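PDB 4XE7: uncharacterized protein, which is a ParM-type bacterial actin-like protein that probably polymerises into nucleotide-dependent filaments which move plasmid DNA apart. Local coordinates for residues E334-T337 with D338-D342; K266-D269 with E270-N274. One frame throughout, in Å; residues are numbered along the deposited sequence.

Interaction 1: residues E334-T337 with D338-D342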
# COMPACT_ATOMS: atom_id res chain seq x y z
N GLU A 334 -5.28 -28.82 13.53
CA GLU A 334 -6.62 -28.66 14.08
C GLU A 334 -7.49 -27.86 13.11
O GLU A 334 -7.07 -26.83 12.55
CB GLU A 334 -6.58 -27.97 15.46
CG GLU A 334 -6.14 -28.88 16.60
CD GLU A 334 -7.23 -29.85 17.09
OE1 GLU A 334 -8.41 -29.71 16.67
OE2 GLU A 334 -6.90 -30.75 17.89
N ASN A 335 -8.70 -28.34 12.91
CA ASN A 335 -9.70 -27.59 12.16
C ASN A 335 -10.32 -26.53 13.07
O ASN A 335 -11.01 -26.86 14.05
CB ASN A 335 -10.78 -28.52 11.60
CG ASN A 335 -11.70 -27.83 10.61
OD1 ASN A 335 -11.77 -26.60 10.56
ND2 ASN A 335 -12.42 -28.61 9.81
N VAL A 336 -10.06 -25.27 12.76
CA VAL A 336 -10.52 -24.17 13.61
C VAL A 336 -11.46 -23.24 12.84
O VAL A 336 -11.61 -22.07 13.19
CB VAL A 336 -9.33 -23.37 14.18
CG1 VAL A 336 -8.45 -24.28 15.00
CG2 VAL A 336 -8.53 -22.71 13.05
N THR A 337 -12.09 -23.78 11.81
CA THR A 337 -12.98 -23.03 10.93
C THR A 337 -14.07 -22.28 11.73
O THR A 337 -14.31 -21.08 11.51
CB THR A 337 -13.65 -23.97 9.89
OG1 THR A 337 -12.63 -24.58 9.08
CG2 THR A 337 -14.62 -23.21 8.99
N ASP A 338 -14.70 -22.99 12.66
CA ASP A 338 -15.70 -22.38 13.55
C ASP A 338 -15.16 -21.19 14.34
O ASP A 338 -15.85 -20.18 14.49
CB ASP A 338 -16.26 -23.41 14.54
CG ASP A 338 -15.23 -23.91 15.56
OD1 ASP A 338 -15.46 -23.72 16.78
OD2 ASP A 338 -14.19 -24.49 15.14
N ILE A 339 -13.96 -21.31 14.88
CA ILE A 339 -13.37 -20.23 15.68
C ILE A 339 -13.07 -18.99 14.83
O ILE A 339 -13.38 -17.86 15.23
CB ILE A 339 -12.09 -20.72 16.36
CG1 ILE A 339 -12.44 -21.78 17.40
CG2 ILE A 339 -11.32 -19.57 16.98
CD1 ILE A 339 -11.24 -22.56 17.91
N VAL A 340 -12.49 -19.20 13.65
CA VAL A 340 -12.12 -18.10 12.78
C VAL A 340 -13.38 -17.46 12.20
O VAL A 340 -13.54 -16.24 12.27
CB VAL A 340 -11.17 -18.55 11.64
CG1 VAL A 340 -10.96 -17.43 10.59
CG2 VAL A 340 -9.84 -19.04 12.21
N MET A 341 -14.28 -18.27 11.65
CA MET A 341 -15.53 -17.74 11.05
C MET A 341 -16.36 -16.95 12.08
O MET A 341 -16.96 -15.93 11.73
CB MET A 341 -16.38 -18.88 10.44
CG MET A 341 -17.54 -18.42 9.57
SD MET A 341 -17.12 -17.30 8.21
CE MET A 341 -15.70 -18.06 7.54
N ASP A 342 -16.35 -17.39 13.34
CA ASP A 342 -17.04 -16.65 14.43
C ASP A 342 -16.54 -15.22 14.60
O ASP A 342 -17.33 -14.27 14.74
CB ASP A 342 -16.87 -17.37 15.78
CG ASP A 342 -17.82 -18.54 15.95
OD1 ASP A 342 -18.75 -18.69 15.12
OD2 ASP A 342 -17.64 -19.32 16.91
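Val336 and Val340 sit one helical turn apart, and their side chains cross obliquely. Val336 CG2 meets Val340 CG2 at 4.0 Å. Val336 CG2 lies between its own backbone N and carbonyl carbon, while CG1 stands beside the N (chi1 -60°). Ile339 adds a looser touch, CD1 to Val336 CB at 4.3 Å. From Thr337 on the backbone is helical. Val340 N gives a nearly straight bond to Val336 O (3.0 Å), and Met341 N does the same to Thr337 O (2.8 Å). Val336 is the N-cap of helix 337-362, at the point where strand 332-335 of a two-stranded antiparallel sheet runs into it. Asn335 forms an Asx turn just before the cap. Asn335 OD1 accepts from Thr337 N at 3.1 Å, with the donor tilted 20° from the amide plane. Thr337 OG1 gives a second bond to Asn335 OD1, at 2.6 Å, in the carbonyl plane and on a lone pair. The two bonds together restrain the amide. Asp338 turns its carboxylate back toward the strand, with OD2 3.8 Å from Val336 C. That oxygen forms a salt bridge with Arg278, whose NH2 also bonds Asn335 O.

Interaction 2: residues K266-D269 with E270-N274; sequences KYID and EILKN
Leu272 packs one turn after Ile268, and the two side chains lie side by side, pointing the same way. Starting at the backbone, Leu272 CB rests 3.6 Å from both Ile268 O and Asp269 O. Leu272 CG comes closer to the first of these, at 3.3 Å from Ile268 O. It is placed there by chi1 of -68°, which sets CG beside the Leu272 backbone N. Leu272 N bonds the same Ile268 O at 2.8 Å, so the carbonyl oxygen is covered by both the N-H and the branch carbon. Leu272 CD1 reaches the neighbouring side chain and meets Ile268 CG2 at 3.7 Å, while staying near Ile268 O. Phe303 and Phe297 also touch the Leu272 side chain. This is an i to i+4 contact within helix 265-279, which follows strand 251-260, the outer strand of the five-stranded sheet. Ile271 also touches Phe303, and it packs on Ile339 and Val340 of helix 337-362; its CG1 lies 3.4 Å from Tyr267 O. Tyr267 O accepts the N-H of Ile271 and also a hydrogen from a water at 2.7 Å. The same water donates to Glu270 OE1 at 3.1 Å, bridging the extended Glu270 side chain back to the backbone. Tyr267 itself turns away from the following turn; its OH bonds Asp350, and its ring meets Tyr347 edge-to-face.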
# COMPACT_ATOMS: atom_id res chain seq x y z
N LYS A 266 -8.78 -6.40 17.73
CA LYS A 266 -9.40 -7.09 18.86
C LYS A 266 -10.10 -8.39 18.46
O LYS A 266 -10.18 -9.31 19.27
CB LYS A 266 -10.37 -6.16 19.57
CG LYS A 266 -9.82 -4.75 19.71
CD LYS A 266 -10.17 -4.12 21.05
CE LYS A 266 -9.37 -2.85 21.27
NZ LYS A 266 -9.77 -2.17 22.53
N TYR A 267 -10.60 -8.48 17.22
CA TYR A 267 -11.32 -9.68 16.76
C TYR A 267 -10.34 -10.81 16.50
O TYR A 267 -10.59 -11.98 16.83
CB TYR A 267 -12.15 -9.39 15.50
CG TYR A 267 -13.22 -8.35 15.75
CD1 TYR A 267 -14.53 -8.73 16.08
CD2 TYR A 267 -12.92 -6.98 15.71
CE1 TYR A 267 -15.51 -7.75 16.34
CE2 TYR A 267 -13.87 -6.01 15.97
CZ TYR A 267 -15.17 -6.41 16.28
OH TYR A 267 -16.12 -5.44 16.54
N ILE A 268 -9.21 -10.45 15.91
CA ILE A 268 -8.14 -11.40 15.65
C ILE A 268 -7.52 -11.90 16.96
O ILE A 268 -7.26 -13.10 17.11
CB ILE A 268 -7.07 -10.75 14.73
CG1 ILE A 268 -7.66 -10.61 13.31
CG2 ILE A 268 -5.75 -11.55 14.77
CD1 ILE A 268 -6.94 -9.62 12.38
N ASP A 269 -7.34 -10.99 17.93
CA ASP A 269 -6.77 -11.40 19.21
C ASP A 269 -7.63 -12.45 19.86
O ASP A 269 -7.11 -13.45 20.40
CB ASP A 269 -6.59 -10.21 20.15
CG ASP A 269 -5.56 -9.22 19.64
OD1 ASP A 269 -4.75 -9.62 18.77
OD2 ASP A 269 -5.55 -8.06 20.09
N GLU A 270 -8.94 -12.25 19.80
CA GLU A 270 -9.88 -13.19 20.41
C GLU A 270 -9.82 -14.53 19.70
O GLU A 270 -9.85 -15.59 20.36
CB GLU A 270 -11.30 -12.63 20.38
CG GLU A 270 -12.31 -13.50 21.09
CD GLU A 270 -13.65 -12.80 21.25
OE1 GLU A 270 -13.90 -11.82 20.53
OE2 GLU A 270 -14.44 -13.25 22.11
N ILE A 271 -9.76 -14.49 18.37
CA ILE A 271 -9.59 -15.72 17.58
C ILE A 271 -8.30 -16.46 17.97
O ILE A 271 -8.31 -17.67 18.20
CB ILE A 271 -9.57 -15.42 16.06
CG1 ILE A 271 -10.99 -15.13 15.57
CG2 ILE A 271 -9.00 -16.60 15.27
CD1 ILE A 271 -11.02 -14.39 14.25
N LEU A 272 -7.19 -15.73 18.06
CA LEU A 272 -5.91 -16.37 18.41
C LEU A 272 -6.00 -17.05 19.76
O LEU A 272 -5.50 -18.16 19.94
CB LEU A 272 -4.77 -15.34 18.38
CG LEU A 272 -4.55 -14.92 16.92
CD1 LEU A 272 -3.59 -13.77 16.82
CD2 LEU A 272 -4.06 -16.09 16.09
N LYS A 273 -6.66 -16.38 20.71
CA LYS A 273 -6.84 -16.97 22.04
C LYS A 273 -7.63 -18.27 22.01
O LYS A 273 -7.24 -19.27 22.63
CB LYS A 273 -7.53 -15.99 22.99
CG LYS A 273 -8.14 -16.70 24.21
CD LYS A 273 -8.57 -15.72 25.29
CE LYS A 273 -10.08 -15.57 25.35
NZ LYS A 273 -10.61 -14.91 24.13
N ASN A 274 -8.77 -18.24 21.30
CA ASN A 274 -9.62 -19.42 21.13
C ASN A 274 -8.93 -20.54 20.37
O ASN A 274 -9.18 -21.72 20.63
CB ASN A 274 -10.92 -19.06 20.40
CG ASN A 274 -11.83 -18.19 21.23
OD1 ASN A 274 -11.81 -18.27 22.45
ND2 ASN A 274 -12.62 -17.34 20.57
O HOH W 1 -13.20 -12.34 17.52

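Following the chain from the N terminus, interaction 2 comes first, in helix 265-279 after strand 251-260. Helices 283-289 and 300-317 follow, then the hairpin of strands 326-329 and 332-335. Interaction 1 lies where that hairpin enters helix 337-362. Neither contact closes a loop larger than a helical turn. They are in series and neither nest nor cross. In space their centres are about 11 Å apart, and the two helices pack directly. Ile339 CG2 meets Asn274 CB at 3.5 Å, and Ile271 CD1 lies 3.7 Å from Val340 O. Ile271 CG1 also lies 3.6 Å from Ile339 O, on the first turn of the later helix.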